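Long-range contacts in acyl-coenzyme A oxidase 3 (Yarrowia lipolytica, PDB 5YS9), which uses FAD and molecular oxygen to oxidise acyl-CoA esters to trans-2-enoyl-CoA, releasing hydrogen peroxide, in peroxisomal fatty acid beta-oxidation: residues 321-325 and 355-359; 352-356 and 623-627; 462-467 and 550-554; 473-477 and 522-527. All blocks are in the same frame, centred on the assembly; numbering follows the deposited sequence.

Contact 1. Residues 321-325 and 355-359; sequences ITIAL and LLPLL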
loop_
_atom_site.group_PDB
_atom_site.type_symbol
_atom_site.label_atom_id
_atom_site.label_comp_id
_atom_site.label_asym_id
_atom_site.label_seq_id
_atom_site.Cartn_x
_atom_site.Cartn_y
_atom_site.Cartn_z
ATOM N N ILE A 321 9.069 -8.080 -8.445
ATOM C CA ILE A 321 9.536 -7.499 -9.675
ATOM C C ILE A 321 9.711 -8.581 -10.721
ATOM O O ILE A 321 9.453 -8.354 -11.879
ATOM C CB ILE A 321 10.788 -6.622 -9.491
ATOM C CG1 ILE A 321 10.938 -5.674 -10.664
ATOM C CG2 ILE A 321 12.043 -7.454 -9.388
ATOM C CD1 ILE A 321 9.863 -4.635 -10.773
ATOM N N THR A 322 10.182 -9.747 -10.314
ATOM C CA THR A 322 10.231 -10.866 -11.229
ATOM C C THR A 322 8.859 -11.350 -11.674
ATOM O O THR A 322 8.640 -11.569 -12.842
ATOM C CB THR A 322 11.058 -12.036 -10.683
ATOM O OG1 THR A 322 12.374 -11.593 -10.399
ATOM C CG2 THR A 322 11.150 -13.119 -11.688
ATOM N N ILE A 323 7.920 -11.471 -10.751
ATOM C CA ILE A 323 6.519 -11.827 -11.118
ATOM C C ILE A 323 5.950 -10.848 -12.157
ATOM O O ILE A 323 5.453 -11.283 -13.243
ATOM C CB ILE A 323 5.599 -11.907 -9.882
ATOM C CG1 ILE A 323 5.966 -13.149 -9.060
ATOM C CG2 ILE A 323 4.123 -11.942 -10.285
ATOM C CD1 ILE A 323 5.479 -13.044 -7.623
ATOM N N ALA A 324 6.048 -9.550 -11.851
ATOM C CA ALA A 324 5.433 -8.519 -12.746
ATOM C C ALA A 324 6.053 -8.477 -14.110
ATOM O O ALA A 324 5.321 -8.318 -15.082
ATOM C CB ALA A 324 5.482 -7.135 -12.142
ATOM N N LEU A 325 7.384 -8.618 -14.177
ATOM C CA LEU A 325 8.125 -8.542 -15.453
ATOM C C LEU A 325 7.893 -9.734 -16.379
ATOM O O LEU A 325 7.755 -9.565 -17.593
ATOM C CB LEU A 325 9.624 -8.336 -15.206
ATOM C CG LEU A 325 9.954 -6.886 -14.823
ATOM C CD1 LEU A 325 11.397 -6.669 -14.390
ATOM C CD2 LEU A 325 9.606 -5.922 -15.954
ATOM N N LEU A 355 7.911 -0.374 -14.312
ATOM C CA LEU A 355 8.618 -1.494 -13.725
ATOM C C LEU A 355 10.128 -1.482 -13.803
ATOM O O LEU A 355 10.795 -1.913 -12.888
ATOM C CB LEU A 355 8.109 -2.802 -14.317
ATOM C CG LEU A 355 6.632 -3.137 -14.188
ATOM C CD1 LEU A 355 6.354 -4.459 -14.864
ATOM C CD2 LEU A 355 6.205 -3.169 -12.737
ATOM N N LEU A 356 10.683 -1.011 -14.902
ATOM C CA LEU A 356 12.148 -1.165 -15.081
ATOM C C LEU A 356 13.009 -0.359 -14.074
ATOM O O LEU A 356 14.049 -0.855 -13.646
ATOM C CB LEU A 356 12.565 -0.904 -16.517
ATOM C CG LEU A 356 11.943 -1.874 -17.520
ATOM C CD1 LEU A 356 12.412 -1.523 -18.928
ATOM C CD2 LEU A 356 12.221 -3.343 -17.236
ATOM N N PRO A 357 12.550 0.851 -13.665
ATOM C CA PRO A 357 13.260 1.613 -12.633
ATOM C C PRO A 357 13.270 0.893 -11.291
ATOM O O PRO A 357 14.268 0.953 -10.556
ATOM C CB PRO A 357 12.474 2.915 -12.548
ATOM C CG PRO A 357 11.872 3.074 -13.892
ATOM C CD PRO A 357 11.510 1.674 -14.311
ATOM N N LEU A 358 12.188 0.161 -11.026
ATOM C CA LEU A 358 12.032 -0.546 -9.784
ATOM C C LEU A 358 12.900 -1.790 -9.800
ATOM O O LEU A 358 13.417 -2.183 -8.768
ATOM C CB LEU A 358 10.554 -0.868 -9.532
ATOM C CG LEU A 358 9.602 0.366 -9.538
ATOM C CD1 LEU A 358 8.141 0.032 -9.312
ATOM C CD2 LEU A 358 10.032 1.336 -8.474
ATOM N N LEU A 359 13.049 -2.404 -10.970
ATOM C CA LEU A 359 14.038 -3.460 -11.180
ATOM C C LEU A 359 15.417 -2.880 -10.912
ATOM O O LEU A 359 16.219 -3.509 -10.285
ATOM C CB LEU A 359 13.960 -4.047 -12.607
ATOM C CG LEU A 359 15.118 -4.983 -12.993
ATOM C CD1 LEU A 359 14.979 -6.312 -12.274
ATOM C CD2 LEU A 359 15.314 -5.193 -14.509
#
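Ile321, Leu325 and Leu355 bury the most surface where helix 300-330 packs against helix 349-385. The two short segments run nearly antiparallel, their axes 10.4 Å apart at an angle of 151°, and the whole interface is apolar. Leu355 reaches across with its CD1 branch, which touches CD2 of Leu325 at 3.7 Å. The same CD1 of Leu355 lies 3.9 Å from CB of Ala324. Leu325 and Leu355 point contrary ways and lie alongside each other. The small methyl of Ala324 suits its place because both methyls of Leu355 can lie against it. The other branch of Leu325, CD1, packs on CB of Leu359 at 4.1 Å, one side chain lying crosswise on the other. Ile321 fills the other end of the patch. Its CG1 is turned opposite the backbone N (chi1 -160°), which carries CD1 across to the neighbouring helix. There CD1 of Ile321 lies 3.6 Å from O of Leu355. CG1 of Ile321 meets CB of Leu359 at 3.9 Å. The carbonyl that Ile321 approaches still serves its own helix, since it accepts the N-H of Leu359. That helix is kinked nearby at Pro357, whose nitrogen has no hydrogen to donate. Branched aliphatic chains suit this interior seam because they fill it without polar groups in need of partners. Cys426 of helix 391-428 closes over Ile321 and Ala324, helix 630-635 packs on Leu325 and Leu359 through Thr634 and Tyr633, and Leu588 of helix 579-596 covers Leu356.

Contact 2. Residues 352-356 and 623-627; sequences QRRLL and CKEVR. With FAD (flavin-adenine dinucleotide), chain D.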
loop_
_atom_site.group_PDB
_atom_site.type_symbol
_atom_site.label_atom_id
_atom_site.label_comp_id
_atom_site.label_asym_id
_atom_site.label_seq_id
_atom_site.Cartn_x
_atom_site.Cartn_y
_atom_site.Cartn_z
ATOM N N GLN A 352 7.159 0.063 -19.218
ATOM C CA GLN A 352 8.602 0.029 -18.963
ATOM C C GLN A 352 8.984 0.991 -17.850
ATOM O O GLN A 352 9.697 0.592 -16.942
ATOM C CB GLN A 352 9.412 0.332 -20.240
ATOM C CG GLN A 352 9.299 -0.763 -21.328
ATOM C CD GLN A 352 9.997 -0.408 -22.626
ATOM O OE1 GLN A 352 10.713 0.598 -22.687
ATOM N NE2 GLN A 352 9.819 -1.247 -23.665
ATOM N N ARG A 353 8.444 2.198 -17.873
ATOM C CA ARG A 353 8.647 3.194 -16.826
ATOM C C ARG A 353 8.112 2.777 -15.467
ATOM O O ARG A 353 8.664 3.126 -14.448
ATOM C CB ARG A 353 8.046 4.531 -17.224
ATOM C CG ARG A 353 8.923 5.354 -18.129
ATOM C CD ARG A 353 8.175 6.556 -18.634
ATOM N NE ARG A 353 9.056 7.525 -19.249
ATOM C CZ ARG A 353 9.745 8.428 -18.580
ATOM N NH1 ARG A 353 9.653 8.494 -17.271
ATOM N NH2 ARG A 353 10.515 9.265 -19.225
ATOM N N ARG A 354 6.989 2.088 -15.456
ATOM C CA ARG A 354 6.445 1.565 -14.218
ATOM C C ARG A 354 7.330 0.533 -13.545
ATOM O O ARG A 354 7.451 0.538 -12.342
ATOM C CB ARG A 354 5.080 0.942 -14.456
ATOM C CG ARG A 354 4.024 1.899 -14.942
ATOM C CD ARG A 354 2.748 1.697 -14.161
ATOM N NE ARG A 354 1.746 1.003 -14.941
ATOM C CZ ARG A 354 0.938 0.075 -14.465
ATOM N NH1 ARG A 354 0.069 -0.492 -15.264
ATOM N NH2 ARG A 354 0.999 -0.274 -13.201
ATOM N N LEU A 355 7.911 -0.374 -14.312
ATOM C CA LEU A 355 8.618 -1.494 -13.725
ATOM C C LEU A 355 10.128 -1.482 -13.803
ATOM O O LEU A 355 10.795 -1.913 -12.888
ATOM C CB LEU A 355 8.109 -2.802 -14.317
ATOM C CG LEU A 355 6.632 -3.137 -14.188
ATOM C CD1 LEU A 355 6.354 -4.459 -14.864
ATOM C CD2 LEU A 355 6.205 -3.169 -12.737
ATOM N N LEU A 356 10.683 -1.011 -14.902
ATOM C CA LEU A 356 12.148 -1.165 -15.081
ATOM C C LEU A 356 13.009 -0.359 -14.074
ATOM O O LEU A 356 14.049 -0.855 -13.646
ATOM C CB LEU A 356 12.565 -0.904 -16.517
ATOM C CG LEU A 356 11.943 -1.874 -17.520
ATOM C CD1 LEU A 356 12.412 -1.523 -18.928
ATOM C CD2 LEU A 356 12.221 -3.343 -17.236
ATOM N N CYS A 623 15.274 2.869 -20.400
ATOM C CA CYS A 623 14.133 1.961 -20.374
ATOM C C CYS A 623 14.222 0.937 -21.520
ATOM O O CYS A 623 14.098 -0.237 -21.278
ATOM C CB CYS A 623 12.801 2.730 -20.424
ATOM S SG CYS A 623 12.204 3.222 -18.796
ATOM N N LYS A 624 14.439 1.392 -22.758
ATOM C CA LYS A 624 14.485 0.476 -23.899
ATOM C C LYS A 624 15.720 -0.416 -23.834
ATOM O O LYS A 624 15.621 -1.579 -24.194
ATOM C CB LYS A 624 14.435 1.194 -25.233
ATOM C CG LYS A 624 13.184 2.024 -25.509
ATOM C CD LYS A 624 13.253 2.665 -26.909
ATOM C CE LYS A 624 12.862 4.148 -26.947
ATOM N NZ LYS A 624 11.386 4.388 -27.017
ATOM N N GLU A 625 16.841 0.081 -23.331
ATOM C CA GLU A 625 18.079 -0.744 -23.230
ATOM C C GLU A 625 17.983 -1.845 -22.178
ATOM O O GLU A 625 18.521 -2.953 -22.348
ATOM C CB GLU A 625 19.330 0.120 -22.933
ATOM C CG GLU A 625 19.712 1.079 -24.059
ATOM C CD GLU A 625 19.929 0.371 -25.396
ATOM O OE1 GLU A 625 20.982 -0.279 -25.558
ATOM O OE2 GLU A 625 19.041 0.453 -26.280
ATOM N N VAL A 626 17.305 -1.512 -21.090
ATOM C CA VAL A 626 17.064 -2.419 -20.004
ATOM C C VAL A 626 15.996 -3.446 -20.407
ATOM O O VAL A 626 16.197 -4.667 -20.222
ATOM C CB VAL A 626 16.760 -1.630 -18.721
ATOM C CG1 VAL A 626 16.172 -2.503 -17.633
ATOM C CG2 VAL A 626 18.055 -0.995 -18.235
ATOM N N ARG A 627 14.914 -2.973 -21.017
ATOM C CA ARG A 627 13.878 -3.852 -21.506
ATOM C C ARG A 627 14.345 -4.989 -22.392
ATOM O O ARG A 627 13.804 -6.086 -22.309
ATOM C CB ARG A 627 12.836 -3.057 -22.256
ATOM C CG ARG A 627 11.709 -3.932 -22.793
ATOM C CD ARG A 627 11.915 -4.260 -24.255
ATOM N NE ARG A 627 10.893 -5.117 -24.808
ATOM C CZ ARG A 627 10.866 -6.441 -24.659
ATOM N NH1 ARG A 627 9.910 -7.135 -25.248
ATOM N NH2 ARG A 627 11.789 -7.082 -23.922
HETATM P PA FAD D . -5.059 -5.516 -18.316
HETATM O O1A FAD D . -6.134 -4.739 -18.975
HETATM O O2A FAD D . -4.269 -6.513 -19.071
HETATM O O5B FAD D . -3.976 -4.574 -17.666
HETATM C C5B FAD D . -2.947 -5.211 -16.925
HETATM C C4B FAD D . -1.835 -4.221 -16.703
HETATM O O4B FAD D . -1.323 -3.823 -17.967
HETATM C C3B FAD D . -2.416 -2.996 -16.047
HETATM O O3B FAD D . -1.563 -2.550 -15.012
HETATM C C2B FAD D . -2.422 -1.953 -17.121
HETATM O O2B FAD D . -2.155 -0.676 -16.555
HETATM C C1B FAD D . -1.344 -2.414 -18.076
HETATM N N9A FAD D . -1.817 -2.007 -19.399
HETATM C C8A FAD D . -2.803 -2.588 -20.087
HETATM N N7A FAD D . -3.001 -1.942 -21.251
HETATM C C5A FAD D . -2.140 -0.921 -21.310
HETATM C C6A FAD D . -1.825 0.159 -22.261
HETATM N N6A FAD D . -2.480 0.288 -23.428
HETATM N N1A FAD D . -0.851 1.012 -21.923
HETATM C C2A FAD D . -0.187 0.898 -20.770
HETATM N N3A FAD D . -0.417 -0.049 -19.859
HETATM C C4A FAD D . -1.366 -0.966 -20.075
HETATM N N1 FAD D . -15.131 -8.203 -14.313
HETATM C C2 FAD D . -16.414 -8.450 -14.609
HETATM O O2 FAD D . -16.756 -8.418 -15.784
HETATM N N3 FAD D . -17.335 -8.709 -13.692
HETATM C C4 FAD D . -17.046 -8.752 -12.411
HETATM O O4 FAD D . -17.919 -8.999 -11.593
HETATM C C4X FAD D . -15.666 -8.499 -11.991
HETATM N N5 FAD D . -15.310 -8.524 -10.707
HETATM C C5X FAD D . -14.042 -8.303 -10.352
HETATM C C6 FAD D . -13.713 -8.362 -9.016
HETATM C C7 FAD D . -12.417 -8.141 -8.626
HETATM C C7M FAD D . -12.065 -8.192 -7.173
HETATM C C8 FAD D . -11.388 -7.849 -9.643
HETATM C C8M FAD D . -9.974 -7.605 -9.228
HETATM C C9 FAD D . -11.717 -7.786 -10.977
HETATM C C9A FAD D . -13.013 -8.011 -11.374
HETATM N N10 FAD D . -13.368 -7.955 -12.730
HETATM C C10 FAD D . -14.696 -8.213 -13.053
HETATM C "C1'" FAD D . -12.398 -7.686 -13.792
HETATM C "C2'" FAD D . -11.795 -6.280 -13.778
HETATM O "O2'" FAD D . -12.690 -5.354 -14.381
HETATM C "C3'" FAD D . -10.451 -6.266 -14.509
HETATM O "O3'" FAD D . -9.472 -6.746 -13.613
HETATM C "C4'" FAD D . -9.985 -4.900 -14.988
HETATM O "O4'" FAD D . -11.108 -4.183 -15.478
HETATM C "C5'" FAD D . -9.008 -4.988 -16.150
HETATM O "O5'" FAD D . -7.677 -5.331 -15.798
HETATM P P FAD D . -6.971 -6.580 -16.490
HETATM O O1P FAD D . -6.728 -7.635 -15.480
HETATM O O2P FAD D . -7.744 -6.919 -17.701
HETATM O O3P FAD D . -5.517 -6.102 -16.903
#
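Gln352 and Arg627 bring flat groups together without stacking them: the amide and guanidinium planes stand 74° apart. The touching is done further back along the arginine, where NE2 of Gln352 lies 3.4 Å from CG of Arg627. Arg627 has CG opposite its backbone N (chi1 -180°) and then bends at chi2 (-99°), so its methylenes run beside the amide while the guanidinium goes on to Glu30 and Asp347. NE2 of Gln352 is itself held by the carbonyl O of Ile346, and OE1 of Gln352 rests 3.7 Å from CB of Cys623. The compact thiol side chain of Cys623 fits where the backbones come close; SG of Cys623 lies 4.0 Å from CG of Arg353. One turn further along helix 349-385, Leu356 lies alongside Val626, with CD2 of Leu356 4.1 Å from CG1 of Val626. CD1 of Leu356 presses near the backbone of helix 609-628, 3.2 Å from O of Cys623. Arg354 turns instead to the cofactor: its NH1 donates to the ribose hydroxyl O3B of FAD at 2.6 Å and lies equally close, near the guanidinium plane, to O2B. The chemistry is thus divided. Carbon packing, the Gln352 amide and the thiol join the segments, with no ionic bond between them. Arg353 is paired with Glu595 of helix 579-596 and hydrogen-bonded to Asn620 of the partner helix, while Arg627 has its two carboxylates. Such pairing probably lowers the cost of burying two cations, while Arg354 fastens the adenosine ribose of FAD.

Contact 3. Residues 462-467 and 550-554; sequences CLSMGR and RFQCA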
loop_
_atom_site.group_PDB
_atom_site.type_symbol
_atom_site.label_atom_id
_atom_site.label_comp_id
_atom_site.label_asym_id
_atom_site.label_seq_id
_atom_site.Cartn_x
_atom_site.Cartn_y
_atom_site.Cartn_z
ATOM N N CYS A 462 13.989 9.009 9.947
ATOM C CA CYS A 462 14.301 10.047 8.973
ATOM C C CYS A 462 14.491 11.428 9.626
ATOM O O CYS A 462 15.393 12.180 9.239
ATOM C CB CYS A 462 13.243 10.116 7.852
ATOM S SG CYS A 462 13.245 8.730 6.667
ATOM N N LEU A 463 13.658 11.757 10.600
ATOM C CA LEU A 463 13.790 13.033 11.316
ATOM C C LEU A 463 15.044 13.101 12.207
ATOM O O LEU A 463 15.617 14.169 12.338
ATOM C CB LEU A 463 12.549 13.348 12.151
ATOM C CG LEU A 463 11.246 13.547 11.375
ATOM C CD1 LEU A 463 10.076 13.747 12.340
ATOM C CD2 LEU A 463 11.276 14.695 10.376
ATOM N N SER A 464 15.454 11.983 12.806
ATOM C CA SER A 464 16.683 11.922 13.575
ATOM C C SER A 464 17.865 12.047 12.695
ATOM O O SER A 464 18.804 12.743 13.028
ATOM C CB SER A 464 16.849 10.601 14.298
ATOM O OG SER A 464 15.772 10.423 15.150
ATOM N N MET A 465 17.856 11.315 11.593
ATOM C CA MET A 465 18.994 11.361 10.744
ATOM C C MET A 465 19.109 12.740 10.111
ATOM O O MET A 465 20.217 13.206 9.967
ATOM C CB MET A 465 19.033 10.201 9.750
ATOM C CG MET A 465 19.265 10.603 8.308
ATOM S SD MET A 465 20.170 9.402 7.393
ATOM C CE MET A 465 19.471 9.771 5.810
ATOM N N GLY A 466 17.976 13.373 9.781
ATOM C CA GLY A 466 17.913 14.764 9.257
ATOM C C GLY A 466 18.475 15.816 10.200
ATOM O O GLY A 466 19.210 16.684 9.785
ATOM N N ARG A 467 18.120 15.710 11.478
ATOM C CA ARG A 467 18.781 16.429 12.568
ATOM C C ARG A 467 20.258 16.051 12.640
ATOM O O ARG A 467 21.101 16.934 12.754
ATOM C CB ARG A 467 18.087 16.157 13.907
ATOM C CG ARG A 467 18.719 16.796 15.152
ATOM C CD ARG A 467 18.025 16.483 16.477
ATOM N NE ARG A 467 18.081 15.043 16.761
ATOM C CZ ARG A 467 17.048 14.251 17.123
ATOM N NH1 ARG A 467 15.807 14.743 17.298
ATOM N NH2 ARG A 467 17.254 12.942 17.331
ATOM N N ARG A 550 14.508 18.773 7.712
ATOM C CA ARG A 550 15.223 17.573 8.213
ATOM C C ARG A 550 14.867 16.279 7.487
ATOM O O ARG A 550 15.749 15.476 7.170
ATOM C CB ARG A 550 14.953 17.350 9.692
ATOM C CG ARG A 550 15.761 18.235 10.605
ATOM C CD ARG A 550 15.501 17.821 12.038
ATOM N NE ARG A 550 14.171 18.217 12.520
ATOM C CZ ARG A 550 13.428 17.507 13.380
ATOM N NH1 ARG A 550 13.818 16.314 13.819
ATOM N NH2 ARG A 550 12.240 17.966 13.757
ATOM N N PHE A 551 13.563 16.080 7.256
ATOM C CA PHE A 551 13.058 14.977 6.466
ATOM C C PHE A 551 13.604 14.983 5.039
ATOM O O PHE A 551 14.072 13.942 4.549
ATOM C CB PHE A 551 11.500 14.937 6.417
ATOM C CG PHE A 551 10.972 13.664 5.799
ATOM C CD1 PHE A 551 10.796 13.560 4.444
ATOM C CD2 PHE A 551 10.770 12.541 6.578
ATOM C CE1 PHE A 551 10.379 12.384 3.863
ATOM C CE2 PHE A 551 10.351 11.345 6.006
ATOM C CZ PHE A 551 10.162 11.272 4.645
ATOM N N GLN A 552 13.524 16.139 4.374
ATOM C CA GLN A 552 14.076 16.304 3.011
ATOM C C GLN A 552 15.597 15.969 2.952
ATOM O O GLN A 552 16.059 15.208 2.072
ATOM C CB GLN A 552 13.803 17.722 2.475
ATOM C CG GLN A 552 12.409 17.985 1.951
ATOM C CD GLN A 552 12.187 17.344 0.587
ATOM O OE1 GLN A 552 11.322 16.465 0.441
ATOM N NE2 GLN A 552 12.981 17.766 -0.418
ATOM N N CYS A 553 16.363 16.508 3.893
ATOM C CA CYS A 553 17.768 16.151 3.997
ATOM C C CYS A 553 17.972 14.658 4.119
ATOM O O CYS A 553 18.800 14.094 3.409
ATOM C CB CYS A 553 18.422 16.868 5.161
ATOM S SG CYS A 553 18.586 18.662 4.910
ATOM N N ALA A 554 17.210 14.000 4.987
ATOM C CA ALA A 554 17.306 12.528 5.123
ATOM C C ALA A 554 17.034 11.854 3.779
ATOM O O ALA A 554 17.716 10.904 3.372
ATOM C CB ALA A 554 16.324 12.015 6.174
#
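Two long helices of the C-terminal helical part of the acyl-CoA oxidase fold, 458-477 and 547-573, cross at almost a right angle, with Gly466 set against Arg550 where they meet. The segment axes approach to 7.3 Å, and CA of Gly466 lies only 3.1 Å from O of Arg550 in a CA-H...O contact. Glycine suits this point because it has no side chain to hold the backbones apart. Arg550 buries the most surface. Its methylenes pass over the backbone of residues 466 and 467, with CD of Arg550 3.6 Å from CB of Arg467, and a bend at chi3 (-73°) then turns the guanidinium back toward the preceding turn. There NH1 donates to O of Leu463 at 3.2 Å, arriving from above the carbonyl plane; the helical N-H of Arg467 takes the same oxygen from the other face. NE and NH2 of Arg550 make weak hydrogen bonds to O of Phe543 and OG of Ser547. Ala554 is small enough for the close crossing: its CB sits 3.2 Å from O of Cys462, and CE of Met465 also packs on it. CB of Cys462 lies 3.6 Å from CE2 of Phe551. The sulfur of Cys462 makes an oblique sulfur-aromatic contact, 4.8 Å from the centroid of the Phe551 ring and 45° off its normal. CD2 of Leu463 approaches the edge of that ring. Leu463 lines an FAD pocket and packs on Tyr350 of the second subunit, which stacks on Phe551. Within the chain, Ala413, Phe414 and Trp417 of helix 391-428 pack on Cys462, while helix 507-534 covers Cys553.

Contact 4. Residues 473-477 and 522-527; sequences CLGHR and IQRATD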
loop_
_atom_site.group_PDB
_atom_site.type_symbol
_atom_site.label_atom_id
_atom_site.label_comp_id
_atom_site.label_asym_id
_atom_site.label_seq_id
_atom_site.Cartn_x
_atom_site.Cartn_y
_atom_site.Cartn_z
ATOM N N CYS A 473 27.058 18.852 9.643
ATOM C CA CYS A 473 27.399 20.008 8.833
ATOM C C CYS A 473 27.869 21.161 9.717
ATOM O O CYS A 473 28.912 21.707 9.458
ATOM C CB CYS A 473 26.194 20.438 8.025
ATOM S SG CYS A 473 26.315 21.914 6.952
ATOM N N LEU A 474 27.109 21.498 10.761
ATOM C CA LEU A 474 27.490 22.544 11.750
ATOM C C LEU A 474 28.792 22.217 12.511
ATOM O O LEU A 474 29.656 23.072 12.621
ATOM C CB LEU A 474 26.346 22.793 12.741
ATOM C CG LEU A 474 26.437 23.980 13.703
ATOM C CD1 LEU A 474 26.693 25.343 13.034
ATOM C CD2 LEU A 474 25.133 24.035 14.470
ATOM N N GLY A 475 28.959 20.978 12.986
ATOM C CA GLY A 475 30.237 20.557 13.576
ATOM C C GLY A 475 31.432 20.625 12.614
ATOM O O GLY A 475 32.553 20.858 13.054
ATOM N N HIS A 476 31.212 20.421 11.329
ATOM C CA HIS A 476 32.257 20.625 10.348
ATOM C C HIS A 476 32.702 22.083 10.242
ATOM O O HIS A 476 33.876 22.378 10.142
ATOM C CB HIS A 476 31.805 20.109 8.990
ATOM C CG HIS A 476 32.840 20.229 7.921
ATOM N ND1 HIS A 476 34.032 19.549 7.961
ATOM C CD2 HIS A 476 32.861 20.954 6.783
ATOM C CE1 HIS A 476 34.746 19.854 6.898
ATOM N NE2 HIS A 476 34.057 20.703 6.167
ATOM N N ARG A 477 31.738 22.986 10.275
ATOM C CA ARG A 477 31.975 24.412 10.153
ATOM C C ARG A 477 32.791 24.914 11.324
ATOM O O ARG A 477 33.469 25.918 11.233
ATOM C CB ARG A 477 30.661 25.168 10.069
ATOM C CG ARG A 477 29.759 24.729 8.944
ATOM C CD ARG A 477 28.670 25.748 8.756
ATOM N NE ARG A 477 27.831 25.468 7.614
ATOM C CZ ARG A 477 26.664 26.052 7.393
ATOM N NH1 ARG A 477 26.203 26.943 8.238
ATOM N NH2 ARG A 477 25.961 25.739 6.329
ATOM N N ILE A 522 21.200 20.469 2.767
ATOM C CA ILE A 522 21.794 20.418 4.117
ATOM C C ILE A 522 22.474 21.734 4.550
ATOM O O ILE A 522 22.302 22.180 5.695
ATOM C CB ILE A 522 22.816 19.264 4.229
ATOM C CG1 ILE A 522 22.087 17.938 4.102
ATOM C CG2 ILE A 522 23.614 19.332 5.554
ATOM C CD1 ILE A 522 22.980 16.753 3.824
ATOM N N GLN A 523 23.263 22.340 3.664
ATOM C CA GLN A 523 23.871 23.650 3.994
ATOM C C GLN A 523 22.793 24.719 4.272
ATOM O O GLN A 523 22.933 25.491 5.239
ATOM C CB GLN A 523 24.831 24.142 2.906
ATOM C CG GLN A 523 26.023 23.222 2.560
ATOM C CD GLN A 523 27.078 23.088 3.634
ATOM O OE1 GLN A 523 27.081 23.834 4.597
ATOM N NE2 GLN A 523 27.987 22.126 3.465
ATOM N N ARG A 524 21.720 24.757 3.478
ATOM C CA ARG A 524 20.680 25.805 3.676
ATOM C C ARG A 524 19.920 25.556 4.979
ATOM O O ARG A 524 19.688 26.484 5.768
ATOM C CB ARG A 524 19.730 25.937 2.469
ATOM C CG ARG A 524 20.282 26.898 1.396
ATOM C CD ARG A 524 19.586 26.833 0.031
ATOM N NE ARG A 524 18.400 25.972 0.082
ATOM C CZ ARG A 524 18.259 24.773 -0.499
ATOM N NH1 ARG A 524 19.193 24.245 -1.284
ATOM N NH2 ARG A 524 17.134 24.101 -0.303
ATOM N N ALA A 525 19.597 24.293 5.222
ATOM C CA ALA A 525 18.964 23.888 6.485
ATOM C C ALA A 525 19.861 24.182 7.688
ATOM O O ALA A 525 19.376 24.612 8.714
ATOM C CB ALA A 525 18.569 22.406 6.464
ATOM N N THR A 526 21.152 23.929 7.563
ATOM C CA THR A 526 22.079 24.260 8.629
ATOM C C THR A 526 22.163 25.789 8.831
ATOM O O THR A 526 22.135 26.236 9.975
ATOM C CB THR A 526 23.453 23.672 8.373
ATOM O OG1 THR A 526 23.326 22.268 8.127
ATOM C CG2 THR A 526 24.358 23.887 9.591
ATOM N N ASP A 527 22.215 26.566 7.735
ATOM C CA ASP A 527 22.168 28.055 7.818
ATOM C C ASP A 527 20.945 28.554 8.599
ATOM O O ASP A 527 21.091 29.445 9.461
ATOM C CB ASP A 527 22.136 28.747 6.431
ATOM C CG ASP A 527 23.447 28.616 5.662
ATOM O OD1 ASP A 527 24.485 28.280 6.259
ATOM O OD2 ASP A 527 23.434 28.808 4.431
#
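Segments 473-477 and 522-527 are both helical and cross at 78°, their axes 10.4 Å apart, with Leu474 and Thr526 the closest pair of CA atoms. Arg477, at the C-terminal end of helix 458-477, carries most of the polar contact. Its chain is extended from CG to NE and delivers the guanidinium to the side of helix 507-534. There NH2 donates to OE1 of Gln523 at 2.8 Å along a nearly straight line (175°); the bond lies in both the amide and the guanidinium planes, which are almost coplanar. NH2 of Arg477 also reaches the backbone O of Gln523 at 3.2 Å by a bent bond, on the face of that carbonyl away from the N-H of Asp527. Both NH1 and NH2 of Arg477 converge on OD1 of Asp527, each at 2.9 Å and by a bent bond. In this salt bridge the carboxylate and guanidinium planes are 45° apart, and OD1 is met by NH1 nearly end-on but by NH2 from above the carboxylate plane. CG2 of Thr526 covers one face of the Arg477 guanidinium, over its centre. Threonine suits this position twice over, because its OG1 bonds at 2.6 Å to O of Ile522 in its own helix while the methyl is turned to the arginine. Cys473 packs beside it, a small side chain between the helices, its CB 3.7 Å from CG2 of Ile522. SG of Cys473 lies 3.1 Å from OE1 of Gln523. Hydrogen bonds, salt bridge and the overlying methyl together fix the orientation of the guanidinium, joining the helix end to its neighbour by directional bonds and charge.

Overall arrangement
Contacts 1, 2 and 3 are largely buried, whereas contact 4 is only partly so and reaches the surface at Arg477. They form two pairs. Contacts 1 and 2 share Leu355 and Leu356 and use helix 349-385 from different sides, their centres 9 Å apart; contacts 3 and 4 both use helix 458-477, lie 13 Å apart between centres and touch where Cys553 packs on Ile522 and Ala525. The pairs themselves are well separated, with centres about 29 to 38 Å apart. Chemistry follows position: purely aliphatic in contact 1, carbon packing with charges satisfied outside in contact 2, close backbone packing at a glycine plus one arginine-carbonyl bond in contact 3, and a salt bridge with hydrogen bonds around one arginine in contact 4.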